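Local coordinates for lipoprotein (Mycoplasma mycoides subsp. capri, PDB 7ADK) that is a lipoprotein of unestablished function that probably acts as a protease of the PA clan, perhaps at the cell surface, at residues Q604-A607 against K608-P612. Sequence-based numbering, arbitrary orientation.
Sequences QTYA and KFDRP
Phe-609 and Asp-610 fold back on the carbonyl of Tyr-606 just after the short helix 603-606. Phe-609 N gives Tyr-606 O a hydrogen bond of 2.9 Å, and Asp-610 N adds a weak one to the same oxygen. One residue earlier, Lys-608 N hydrogen-bonds to Thr-605 O at 3.1 Å, with an N-H...O angle of 150°. That oxygen also lies in the plane of the Phe-609 ring, at its edge, with CD2 3.5 Å away; chi1 of -61° sets CG beside the backbone N and directs the ring back along the turn. On the buried side Phe-697 meets the rings of both Tyr-606 (nearly parallel planes) and Phe-609, while Tyr-606 OH hydrogen-bonds to Pro-710 O and Thr-605 OG1 to Ser-599 O. Two other contacts are looser. Asp-610 CB lies 4.1 Å from Tyr-606 CE2, the side chains crossing at about a right angle with ring and carboxylate planes 44° apart. Separately, the Lys-608 chain, bent at chi3, runs alongside Gln-604 and Thr-605, CG 3.5 Å from Gln-604 O, and carries NZ to a salt bridge with Asp-598. Exposed Gln-604 and Ala-607, with partly exposed Lys-608 and Asp-610, form the solvent-facing part. Successive i to i+3 bonds of this kind are typical of overlapping tight turns following a short helix; here an inverse gamma turn centred on Asp-610 follows, leading into the long loop before helix 651-655 of the peptidase-like region.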
loop_
_atom_site.group_PDB
_atom_site.type_symbol
_atom_site.label_atom_id
_atom_site.label_comp_id
_atom_site.label_asym_id
_atom_site.label_seq_id
_atom_site.Cartn_x
_atom_site.Cartn_y
_atom_site.Cartn_z
ATOM N N GLN B 604 27.915 29.140 13.254
ATOM C CA GLN B 604 27.723 29.444 11.840
ATOM C C GLN B 604 27.361 28.211 11.005
ATOM O O GLN B 604 26.771 28.362 9.943
ATOM C CB GLN B 604 28.936 30.202 11.268
ATOM C CG GLN B 604 30.163 29.380 10.838
ATOM C CD GLN B 604 31.002 28.802 11.972
ATOM O OE1 GLN B 604 30.725 28.958 13.151
ATOM N NE2 GLN B 604 32.063 28.105 11.659
ATOM N N THR B 605 27.677 26.996 11.461
ATOM C CA THR B 605 27.237 25.774 10.775
ATOM C C THR B 605 25.792 25.458 11.104
ATOM O O THR B 605 25.004 25.248 10.190
ATOM C CB THR B 605 28.065 24.548 11.124
ATOM O OG1 THR B 605 29.435 24.808 11.002
ATOM C CG2 THR B 605 27.749 23.378 10.199
ATOM N N TYR B 606 25.420 25.444 12.386
ATOM C CA TYR B 606 24.054 25.116 12.787
ATOM C C TYR B 606 23.042 26.077 12.159
ATOM O O TYR B 606 21.994 25.652 11.683
ATOM C CB TYR B 606 23.953 25.095 14.317
ATOM C CG TYR B 606 22.628 24.551 14.811
ATOM C CD1 TYR B 606 22.417 23.162 14.838
ATOM C CD2 TYR B 606 21.574 25.419 15.131
ATOM C CE1 TYR B 606 21.148 22.634 15.116
ATOM C CE2 TYR B 606 20.295 24.900 15.392
ATOM C CZ TYR B 606 20.077 23.511 15.350
ATOM O OH TYR B 606 18.825 23.030 15.495
ATOM N N ALA B 607 23.375 27.368 12.079
ATOM C CA ALA B 607 22.506 28.387 11.502
ATOM C C ALA B 607 22.122 28.147 10.031
ATOM O O ALA B 607 21.143 28.721 9.561
ATOM C CB ALA B 607 23.170 29.733 11.682
ATOM N N LYS B 608 22.877 27.321 9.292
ATOM C CA LYS B 608 22.574 26.915 7.913
ATOM C C LYS B 608 21.433 25.891 7.848
ATOM O O LYS B 608 20.789 25.791 6.817
ATOM C CB LYS B 608 23.837 26.380 7.216
ATOM C CG LYS B 608 24.929 27.440 7.058
ATOM C CD LYS B 608 26.120 27.012 6.184
ATOM C CE LYS B 608 27.048 25.987 6.848
ATOM N NZ LYS B 608 28.136 25.531 5.947
ATOM N N PHE B 609 21.150 25.167 8.929
ATOM C CA PHE B 609 20.045 24.212 9.062
ATOM C C PHE B 609 18.886 24.746 9.935
ATOM O O PHE B 609 17.817 24.144 9.994
ATOM C CB PHE B 609 20.609 22.932 9.685
ATOM C CG PHE B 609 21.692 22.197 8.917
ATOM C CD1 PHE B 609 21.355 21.114 8.090
ATOM C CD2 PHE B 609 23.041 22.536 9.091
ATOM C CE1 PHE B 609 22.355 20.368 7.451
ATOM C CE2 PHE B 609 24.041 21.798 8.440
ATOM C CZ PHE B 609 23.702 20.706 7.632
ATOM N N ASP B 610 19.095 25.862 10.642
ATOM C CA ASP B 610 18.176 26.460 11.611
ATOM C C ASP B 610 16.954 27.105 10.922
ATOM O O ASP B 610 16.936 28.304 10.642
ATOM C CB ASP B 610 18.982 27.449 12.469
ATOM C CG ASP B 610 18.222 28.063 13.634
ATOM O OD1 ASP B 610 17.091 27.636 13.930
ATOM O OD2 ASP B 610 18.771 28.963 14.284
ATOM N N ARG B 611 15.946 26.295 10.580
ATOM C CA ARG B 611 14.752 26.731 9.841
ATOM C C ARG B 611 13.942 27.824 10.560
ATOM O O ARG B 611 13.814 27.764 11.783
ATOM C CB ARG B 611 13.865 25.515 9.516
ATOM C CG ARG B 611 13.084 24.950 10.711
ATOM C CD ARG B 611 12.306 23.699 10.340
ATOM N NE ARG B 611 11.487 23.187 11.450
ATOM C CZ ARG B 611 10.207 23.414 11.657
ATOM N NH1 ARG B 611 9.601 22.845 12.646
ATOM N NH2 ARG B 611 9.513 24.195 10.899
ATOM N N PRO B 612 13.286 28.757 9.847
ATOM C CA PRO B 612 12.196 29.536 10.421
ATOM C C PRO B 612 10.970 28.636 10.644
ATOM O O PRO B 612 10.732 27.713 9.870
ATOM C CB PRO B 612 11.930 30.625 9.393
ATOM C CG PRO B 612 12.260 29.970 8.066
ATOM C CD PRO B 612 13.382 29.006 8.421
#